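Local atomic coordinates of ATP-dependent DNA helicase (PDB entry 5V9X), a protein that is an ATP-dependent 3'-to-5' helicase that probably unwinds RNA:DNA hybrids while tracking along single-stranded DNA. Residues P680-E688 and R698-G706; H710-L721 and K730-V740. All coordinates share one frame; numbering follows the deposited sequence.

Contact 1 of 2, residues P680-E688 and R698-G706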
loop_
_atom_site.group_PDB
_atom_site.type_symbol
_atom_site.label_atom_id
_atom_site.label_comp_id
_atom_site.label_asym_id
_atom_site.label_seq_id
_atom_site.Cartn_x
_atom_site.Cartn_y
_atom_site.Cartn_z
ATOM N N PRO A 680 -19.838 20.711 2.830
ATOM C CA PRO A 680 -19.783 19.674 1.795
ATOM C C PRO A 680 -20.019 18.294 2.389
ATOM O O PRO A 680 -19.673 18.022 3.541
ATOM C CB PRO A 680 -18.360 19.805 1.237
ATOM C CG PRO A 680 -17.921 21.175 1.632
ATOM C CD PRO A 680 -18.590 21.485 2.917
ATOM N N SER A 681 -20.617 17.419 1.587
ATOM C CA SER A 681 -20.976 16.088 2.051
ATOM C C SER A 681 -21.130 15.172 0.845
ATOM O O SER A 681 -20.896 15.571 -0.300
ATOM C CB SER A 681 -22.261 16.122 2.884
ATOM O OG SER A 681 -23.388 16.366 2.061
ATOM N N ASP A 682 -21.536 13.930 1.118
ATOM C CA ASP A 682 -21.781 12.961 0.058
ATOM C C ASP A 682 -22.973 13.340 -0.811
ATOM O O ASP A 682 -23.109 12.808 -1.918
ATOM C CB ASP A 682 -22.004 11.574 0.661
ATOM C CG ASP A 682 -23.133 11.557 1.676
ATOM O OD1 ASP A 682 -23.392 12.609 2.296
ATOM O OD2 ASP A 682 -23.762 10.493 1.853
ATOM N N THR A 683 -23.838 14.239 -0.337
ATOM C CA THR A 683 -25.019 14.637 -1.085
ATOM C C THR A 683 -24.975 16.073 -1.586
ATOM O O THR A 683 -25.762 16.419 -2.473
ATOM C CB THR A 683 -26.282 14.456 -0.227
ATOM O OG1 THR A 683 -26.253 15.374 0.873
ATOM C CG2 THR A 683 -26.362 13.037 0.306
ATOM N N THR A 684 -24.094 16.915 -1.046
ATOM C CA THR A 684 -24.033 18.323 -1.429
ATOM C C THR A 684 -22.582 18.721 -1.656
ATOM O O THR A 684 -21.769 18.661 -0.728
ATOM C CB THR A 684 -24.661 19.229 -0.359
ATOM O OG1 THR A 684 -23.768 19.347 0.756
ATOM C CG2 THR A 684 -25.986 18.665 0.134
ATOM N N PHE A 685 -22.261 19.123 -2.884
ATOM C CA PHE A 685 -20.993 19.773 -3.178
ATOM C C PHE A 685 -21.156 21.279 -3.014
ATOM O O PHE A 685 -22.245 21.826 -3.205
ATOM C CB PHE A 685 -20.518 19.466 -4.602
ATOM C CG PHE A 685 -20.180 18.019 -4.850
ATOM C CD1 PHE A 685 -20.090 17.112 -3.806
ATOM C CD2 PHE A 685 -19.937 17.571 -6.140
ATOM C CE1 PHE A 685 -19.777 15.787 -4.049
ATOM C CE2 PHE A 685 -19.621 16.250 -6.388
ATOM C CZ PHE A 685 -19.541 15.356 -5.343
ATOM N N VAL A 686 -20.063 21.949 -2.664
ATOM C CA VAL A 686 -20.058 23.398 -2.496
ATOM C C VAL A 686 -19.013 23.990 -3.431
ATOM O O VAL A 686 -17.835 23.615 -3.372
ATOM C CB VAL A 686 -19.781 23.811 -1.043
ATOM C CG1 VAL A 686 -19.600 25.320 -0.956
ATOM C CG2 VAL A 686 -20.916 23.358 -0.140
ATOM N N VAL A 687 -19.442 24.914 -4.282
ATOM C CA VAL A 687 -18.543 25.677 -5.137
ATOM C C VAL A 687 -18.351 27.042 -4.489
ATOM O O VAL A 687 -19.298 27.830 -4.381
ATOM C CB VAL A 687 -19.085 25.796 -6.566
ATOM C CG1 VAL A 687 -18.220 26.737 -7.379
ATOM C CG2 VAL A 687 -19.138 24.420 -7.216
ATOM N N GLU A 688 -17.128 27.319 -4.051
ATOM C CA GLU A 688 -16.804 28.527 -3.306
ATOM C C GLU A 688 -15.933 29.430 -4.163
ATOM O O GLU A 688 -14.977 28.961 -4.789
ATOM C CB GLU A 688 -16.092 28.180 -1.998
ATOM C CG GLU A 688 -15.598 29.380 -1.220
ATOM C CD GLU A 688 -15.055 28.996 0.138
ATOM O OE1 GLU A 688 -15.132 27.801 0.495
ATOM O OE2 GLU A 688 -14.553 29.889 0.850
ATOM N N ARG A 698 -10.761 32.920 -7.613
ATOM C CA ARG A 698 -10.435 31.557 -7.211
ATOM C C ARG A 698 -11.730 30.813 -6.936
ATOM O O ARG A 698 -12.477 31.180 -6.024
ATOM C CB ARG A 698 -9.525 31.536 -5.981
ATOM C CG ARG A 698 -8.071 31.266 -6.318
ATOM C CD ARG A 698 -7.196 31.213 -5.078
ATOM N NE ARG A 698 -5.826 30.832 -5.412
ATOM C CZ ARG A 698 -4.924 31.663 -5.923
ATOM N NH1 ARG A 698 -5.246 32.927 -6.164
ATOM N NH2 ARG A 698 -3.702 31.231 -6.199
ATOM N N VAL A 699 -11.994 29.775 -7.724
ATOM C CA VAL A 699 -13.216 28.985 -7.625
ATOM C C VAL A 699 -12.835 27.588 -7.156
ATOM O O VAL A 699 -12.095 26.875 -7.844
ATOM C CB VAL A 699 -13.967 28.936 -8.963
ATOM C CG1 VAL A 699 -15.313 28.261 -8.788
ATOM C CG2 VAL A 699 -14.137 30.339 -9.525
ATOM N N ILE A 700 -13.346 27.197 -5.993
ATOM C CA ILE A 700 -12.997 25.936 -5.352
ATOM C C ILE A 700 -14.220 25.032 -5.348
ATOM O O ILE A 700 -15.302 25.444 -4.914
ATOM C CB ILE A 700 -12.480 26.159 -3.921
ATOM C CG1 ILE A 700 -11.180 26.964 -3.943
ATOM C CG2 ILE A 700 -12.274 24.830 -3.218
ATOM C CD1 ILE A 700 -10.670 27.336 -2.572
ATOM N N LEU A 701 -14.050 23.806 -5.836
ATOM C CA LEU A 701 -15.079 22.781 -5.730
ATOM C C LEU A 701 -14.813 21.963 -4.475
ATOM O O LEU A 701 -13.714 21.433 -4.300
ATOM C CB LEU A 701 -15.095 21.876 -6.962
ATOM C CG LEU A 701 -15.954 20.612 -6.842
ATOM C CD1 LEU A 701 -17.411 20.962 -6.561
ATOM C CD2 LEU A 701 -15.836 19.754 -8.093
ATOM N N HIS A 702 -15.809 21.874 -3.602
ATOM C CA HIS A 702 -15.701 21.098 -2.376
ATOM C C HIS A 702 -16.425 19.770 -2.551
ATOM O O HIS A 702 -17.613 19.745 -2.888
ATOM C CB HIS A 702 -16.283 21.865 -1.192
ATOM C CG HIS A 702 -15.458 23.035 -0.749
ATOM N ND1 HIS A 702 -15.367 24.200 -1.477
ATOM C CD2 HIS A 702 -14.701 23.223 0.357
ATOM C CE1 HIS A 702 -14.587 25.055 -0.843
ATOM N NE2 HIS A 702 -14.167 24.486 0.272
ATOM N N SER A 703 -15.707 18.672 -2.318
ATOM C CA SER A 703 -16.217 17.317 -2.487
ATOM C C SER A 703 -15.264 16.343 -1.813
ATOM O O SER A 703 -14.045 16.458 -1.983
ATOM C CB SER A 703 -16.370 16.970 -3.969
ATOM O OG SER A 703 -16.320 15.569 -4.174
ATOM N N PRO A 704 -15.766 15.376 -1.047
ATOM C CA PRO A 704 -14.885 14.443 -0.337
ATOM C C PRO A 704 -14.499 13.193 -1.114
ATOM O O PRO A 704 -13.784 12.353 -0.560
ATOM C CB PRO A 704 -15.739 14.068 0.879
ATOM C CG PRO A 704 -17.127 14.057 0.334
ATOM C CD PRO A 704 -17.184 15.150 -0.712
ATOM N N TYR A 705 -14.912 13.067 -2.378
ATOM C CA TYR A 705 -14.884 11.785 -3.078
ATOM C C TYR A 705 -13.498 11.365 -3.552
ATOM O O TYR A 705 -13.382 10.502 -4.427
ATOM C CB TYR A 705 -15.847 11.825 -4.267
ATOM C CG TYR A 705 -17.286 11.626 -3.867
ATOM C CD1 TYR A 705 -17.799 10.351 -3.673
ATOM C CD2 TYR A 705 -18.132 12.710 -3.672
ATOM C CE1 TYR A 705 -19.116 10.159 -3.303
ATOM C CE2 TYR A 705 -19.450 12.527 -3.302
ATOM C CZ TYR A 705 -19.936 11.251 -3.119
ATOM O OH TYR A 705 -21.247 11.061 -2.750
ATOM N N GLY A 706 -12.446 11.946 -2.989
ATOM C CA GLY A 706 -11.105 11.434 -3.181
ATOM C C GLY A 706 -10.470 11.875 -4.489
ATOM O O GLY A 706 -11.128 12.351 -5.415
#
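Val-686 pairs with His-702, and Glu-688 with Ile-700, through the backbones of two antiparallel strands. Glu-688 N gives to Ile-700 O at 2.8 Å, and Ile-700 N returns the bond to Glu-688 O. At the next hydrogen-bonded pair His-702 N reaches Val-686 O at 2.7 Å, while the reverse bond, from Val-686 N to His-702 O, is weak. Val-686 O has a second, weak donor in His-702 ND1, which meets it at the edge of the imidazole. With CG beside its own backbone N (chi1 -71°), His-702 sets its ring beside the strand, and chi2 brings ND1 round to Val-686 O. Pro-680 CG packs on His-702 CB on the same side of the sheet.

The carboxylate of Glu-688 is turned nearly parallel to the imidazole, their planes 13° apart, and OE1 comes 3.1 Å from His-702 CE1. Its hydrogen bonds go elsewhere: OE1 to Ser-864 and OE2 to Thr-860.

The two strands form a beta hairpin within the five-stranded mixed sheet of the DEAD/H associated region. Strand 854-859 runs along the outer side of 684-691, where it bonds the backbones of Phe-685 and Val-687. Helix 865-870 covers the face that carries His-702 and Ile-700. On the other face Val-687 CG1 touches Val-699 CG1, and CG2 touches Leu-701 CD1.

Beyond the paired residues, Ser-703 CB sits over the face of the Phe-685 ring, 3.7 Å from its centroid. Ser-703 OG is hydrogen-bonded to His-710 NE2. The rings of Phe-685 and Tyr-705 meet rim to rim with planes at 68°. Tyr-705 OH donates to Asp-682 O at 2.7 Å, in the carbonyl plane and on a lone pair. Ser-681 OG accepts from the backbone N of both Thr-683 and Thr-684, an ST turn and ST motif.

Contact 2 of 2, residues H710-L721 and K730-V740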
loop_
_atom_site.group_PDB
_atom_site.type_symbol
_atom_site.label_atom_id
_atom_site.label_comp_id
_atom_site.label_asym_id
_atom_site.label_seq_id
_atom_site.Cartn_x
_atom_site.Cartn_y
_atom_site.Cartn_z
ATOM N N HIS A 710 -11.312 13.235 -8.536
ATOM C CA HIS A 710 -10.956 14.625 -8.792
ATOM C C HIS A 710 -9.800 14.776 -9.770
ATOM O O HIS A 710 -9.675 15.831 -10.402
ATOM C CB HIS A 710 -10.613 15.316 -7.472
ATOM C CG HIS A 710 -11.736 15.306 -6.485
ATOM N ND1 HIS A 710 -11.541 15.460 -5.131
ATOM C CD2 HIS A 710 -13.070 15.157 -6.660
ATOM C CE1 HIS A 710 -12.707 15.407 -4.513
ATOM N NE2 HIS A 710 -13.652 15.226 -5.418
ATOM N N GLY A 711 -8.954 13.759 -9.903
ATOM C CA GLY A 711 -7.917 13.749 -10.907
ATOM C C GLY A 711 -8.478 13.881 -12.309
ATOM O O GLY A 711 -8.201 14.853 -13.019
ATOM N N PRO A 712 -9.288 12.906 -12.737
ATOM C CA PRO A 712 -9.876 12.998 -14.082
ATOM C C PRO A 712 -10.853 14.147 -14.230
ATOM O O PRO A 712 -11.003 14.677 -15.338
ATOM C CB PRO A 712 -10.573 11.642 -14.252
ATOM C CG PRO A 712 -10.894 11.218 -12.859
ATOM C CD PRO A 712 -9.724 11.686 -12.035
ATOM N N LEU A 713 -11.533 14.546 -13.151
ATOM C CA LEU A 713 -12.433 15.690 -13.240
ATOM C C LEU A 713 -11.670 16.974 -13.534
ATOM O O LEU A 713 -12.175 17.838 -14.261
ATOM C CB LEU A 713 -13.246 15.828 -11.952
ATOM C CG LEU A 713 -14.264 16.973 -11.925
ATOM C CD1 LEU A 713 -15.178 16.910 -13.136
ATOM C CD2 LEU A 713 -15.074 16.946 -10.640
ATOM N N ALA A 714 -10.456 17.113 -12.994
ATOM C CA ALA A 714 -9.637 18.276 -13.315
ATOM C C ALA A 714 -9.224 18.283 -14.782
ATOM O O ALA A 714 -9.120 19.355 -15.388
ATOM C CB ALA A 714 -8.405 18.318 -12.411
ATOM N N LEU A 715 -8.983 17.104 -15.365
ATOM C CA LEU A 715 -8.707 17.028 -16.796
ATOM C C LEU A 715 -9.860 17.596 -17.608
ATOM O O LEU A 715 -9.645 18.351 -18.563
ATOM C CB LEU A 715 -8.443 15.578 -17.207
ATOM C CG LEU A 715 -7.211 14.869 -16.648
ATOM C CD1 LEU A 715 -7.229 13.404 -17.046
ATOM C CD2 LEU A 715 -5.946 15.543 -17.142
ATOM N N ALA A 716 -11.094 17.239 -17.245
ATOM C CA ALA A 716 -12.257 17.721 -17.981
ATOM C C ALA A 716 -12.427 19.225 -17.813
ATOM O O ALA A 716 -12.680 19.943 -18.786
ATOM C CB ALA A 716 -13.509 16.979 -17.517
ATOM N N VAL A 717 -12.294 19.717 -16.578
ATOM C CA VAL A 717 -12.379 21.154 -16.329
ATOM C C VAL A 717 -11.286 21.892 -17.093
ATOM O O VAL A 717 -11.521 22.966 -17.661
ATOM C CB VAL A 717 -12.300 21.436 -14.817
ATOM C CG1 VAL A 717 -12.236 22.931 -14.551
ATOM C CG2 VAL A 717 -13.489 20.814 -14.096
ATOM N N GLY A 718 -10.077 21.326 -17.121
ATOM C CA GLY A 718 -8.989 21.964 -17.844
ATOM C C GLY A 718 -9.286 22.115 -19.322
ATOM O O GLY A 718 -9.076 23.181 -19.904
ATOM N N ARG A 719 -9.785 21.045 -19.947
ATOM C CA ARG A 719 -10.152 21.102 -21.360
ATOM C C ARG A 719 -11.142 22.227 -21.624
ATOM O O ARG A 719 -10.964 23.026 -22.549
ATOM C CB ARG A 719 -10.740 19.761 -21.804
ATOM C CG ARG A 719 -11.117 19.707 -23.277
ATOM C CD ARG A 719 -11.962 18.486 -23.588
ATOM N NE ARG A 719 -12.019 18.213 -25.020
ATOM C CZ ARG A 719 -11.341 17.240 -25.621
ATOM N NH1 ARG A 719 -10.559 16.438 -24.911
ATOM N NH2 ARG A 719 -11.450 17.063 -26.931
ATOM N N ARG A 720 -12.193 22.310 -20.806
ATOM C CA ARG A 720 -13.184 23.367 -20.971
ATOM C C ARG A 720 -12.589 24.740 -20.700
ATOM O O ARG A 720 -12.897 25.708 -21.407
ATOM C CB ARG A 720 -14.364 23.124 -20.038
ATOM C CG ARG A 720 -15.618 22.659 -20.723
ATOM C CD ARG A 720 -16.774 22.833 -19.779
ATOM N NE ARG A 720 -17.836 21.874 -20.032
ATOM C CZ ARG A 720 -18.697 21.474 -19.104
ATOM N NH1 ARG A 720 -19.644 20.597 -19.405
ATOM N NH2 ARG A 720 -18.599 21.949 -17.870
ATOM N N LEU A 721 -11.747 24.846 -19.671
ATOM C CA LEU A 721 -11.206 26.141 -19.272
ATOM C C LEU A 721 -10.435 26.792 -20.415
ATOM O O LEU A 721 -10.612 27.982 -20.701
ATOM C CB LEU A 721 -10.318 25.969 -18.040
ATOM C CG LEU A 721 -10.454 26.995 -16.916
ATOM C CD1 LEU A 721 -11.916 27.301 -16.633
ATOM C CD2 LEU A 721 -9.773 26.471 -15.665
ATOM N N LYS A 730 -3.709 24.822 -15.500
ATOM C CA LYS A 730 -4.372 23.563 -15.184
ATOM C C LYS A 730 -4.784 23.542 -13.716
ATOM O O LYS A 730 -3.977 23.885 -12.846
ATOM C CB LYS A 730 -3.454 22.384 -15.501
ATOM C CG LYS A 730 -4.151 21.270 -16.266
ATOM C CD LYS A 730 -3.182 20.490 -17.142
ATOM C CE LYS A 730 -3.927 19.467 -17.990
ATOM N NZ LYS A 730 -3.019 18.690 -18.878
ATOM N N PRO A 731 -6.016 23.146 -13.404
ATOM C CA PRO A 731 -6.489 23.229 -12.019
ATOM C C PRO A 731 -5.813 22.208 -11.118
ATOM O O PRO A 731 -5.482 21.094 -11.534
ATOM C CB PRO A 731 -7.991 22.949 -12.143
ATOM C CG PRO A 731 -8.111 22.119 -13.378
ATOM C CD PRO A 731 -7.046 22.619 -14.315
ATOM N N THR A 732 -5.614 22.606 -9.864
ATOM C CA THR A 732 -5.015 21.740 -8.857
ATOM C C THR A 732 -6.097 20.869 -8.230
ATOM O O THR A 732 -7.151 21.370 -7.827
ATOM C CB THR A 732 -4.308 22.566 -7.781
ATOM O OG1 THR A 732 -3.366 23.456 -8.394
ATOM C CG2 THR A 732 -3.572 21.657 -6.808
ATOM N N ALA A 733 -5.831 19.567 -8.154
ATOM C CA ALA A 733 -6.785 18.593 -7.646
ATOM C C ALA A 733 -6.218 17.896 -6.418
ATOM O O ALA A 733 -5.011 17.643 -6.335
ATOM C CB ALA A 733 -7.141 17.559 -8.718
ATOM N N SER A 734 -7.095 17.587 -5.467
ATOM C CA SER A 734 -6.700 16.925 -4.230
ATOM C C SER A 734 -7.820 15.978 -3.813
ATOM O O SER A 734 -8.809 15.801 -4.531
ATOM C CB SER A 734 -6.380 17.954 -3.138
ATOM O OG SER A 734 -7.514 18.748 -2.840
ATOM N N ASP A 735 -7.660 15.358 -2.640
ATOM C CA ASP A 735 -8.685 14.450 -2.134
ATOM C C ASP A 735 -9.997 15.180 -1.867
ATOM O O ASP A 735 -11.080 14.621 -2.074
ATOM C CB ASP A 735 -8.201 13.759 -0.854
ATOM C CG ASP A 735 -7.317 12.556 -1.131
ATOM O OD1 ASP A 735 -7.503 11.905 -2.178
ATOM O OD2 ASP A 735 -6.438 12.256 -0.292
ATOM N N ASP A 736 -9.924 16.428 -1.405
ATOM C CA ASP A 736 -11.096 17.141 -0.912
ATOM C C ASP A 736 -11.504 18.309 -1.806
ATOM O O ASP A 736 -12.070 19.293 -1.322
ATOM C CB ASP A 736 -10.866 17.624 0.518
ATOM C CG ASP A 736 -10.885 16.490 1.522
ATOM O OD1 ASP A 736 -10.727 15.326 1.101
ATOM O OD2 ASP A 736 -11.073 16.757 2.729
ATOM N N GLY A 737 -11.235 18.221 -3.103
ATOM C CA GLY A 737 -11.793 19.174 -4.034
ATOM C C GLY A 737 -10.826 19.524 -5.142
ATOM O O GLY A 737 -9.801 18.872 -5.338
ATOM N N ILE A 738 -11.179 20.579 -5.878
ATOM C CA ILE A 738 -10.421 21.062 -7.026
ATOM C C ILE A 738 -10.311 22.577 -6.925
ATOM O O ILE A 738 -11.305 23.260 -6.654
ATOM C CB ILE A 738 -11.084 20.653 -8.358
ATOM C CG1 ILE A 738 -11.049 19.133 -8.537
ATOM C CG2 ILE A 738 -10.419 21.351 -9.539
ATOM C CD1 ILE A 738 -11.759 18.651 -9.781
ATOM N N ILE A 739 -9.107 23.102 -7.145
ATOM C CA ILE A 739 -8.833 24.534 -7.060
ATOM C C ILE A 739 -8.645 25.081 -8.469
ATOM O O ILE A 739 -7.824 24.567 -9.237
ATOM C CB ILE A 739 -7.593 24.821 -6.196
ATOM C CG1 ILE A 739 -7.740 24.184 -4.813
ATOM C CG2 ILE A 739 -7.372 26.322 -6.068
ATOM C CD1 ILE A 739 -6.508 24.328 -3.946
ATOM N N VAL A 740 -9.397 26.129 -8.798
ATOM C CA VAL A 740 -9.290 26.827 -10.073
ATOM C C VAL A 740 -8.959 28.287 -9.794
ATOM O O VAL A 740 -9.465 28.873 -8.830
ATOM C CB VAL A 740 -10.590 26.704 -10.899
ATOM C CG1 VAL A 740 -10.485 27.483 -12.201
ATOM C CG2 VAL A 740 -10.905 25.243 -11.180
#
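Helix 707-725 packs here against the hairpin at one edge of the mixed sheet, strands 732-734 and 737-742. His-710 ND1 donates to Ser-734 O at 2.8 Å. The acceptor lies in the imidazole plane, and the N-H points at it with an angle of 158°. The ring edge also meets the turn backbone, with His-710 CE1 3.0 Å from Asp-735 O. With NE2 held by Ser-703, both ring nitrogens are engaged and the rotation of the ring is fixed.

One turn on, Ala-714 CB sits between Pro-731 CG and Ala-733 CB, at 3.9 and 4.0 Å. Ile-738 places CG1 beside its backbone N (chi1 -66°), which carries CD1 to the helix. There Ile-738 CD1 lies 3.7 Å from Leu-713 CG and also approaches His-710 O. Pro-731 CD lies 4.1 Å from Gly-718 CA. Farther along, Leu-721 CD2 and Val-740 CG1 meet tip to tip at 3.7 Å.

On its far side the helix is covered by helix 759-769. Ser-734 to Gly-737 form a type I turn. The whole is a helix packed along a beta hairpin whose two strands lie at the edge of the mixed sheet.

Contacts 1 and 2 are centred 12 Å apart and both reach one mixed sheet. They follow in series along the chain: the hairpin of contact 1 closes, then helix 707-725 starts after the short link 703-706 and leads on to the second hairpin. The two hairpins join edge to edge. Val-699 N to Val-740 O and Leu-701 N to Ile-738 O, each 2.9 Å, are probable hydrogen bonds between strands 697-702 and 737-742. Both contacts lie within the DEAD/H associated region, where they join strands 684-691, 697-702, 732-734 and 737-742 and helix 707-725. The nearest atoms of contacts 1 and 2 are about 10 and 7 Å from the bound DNA.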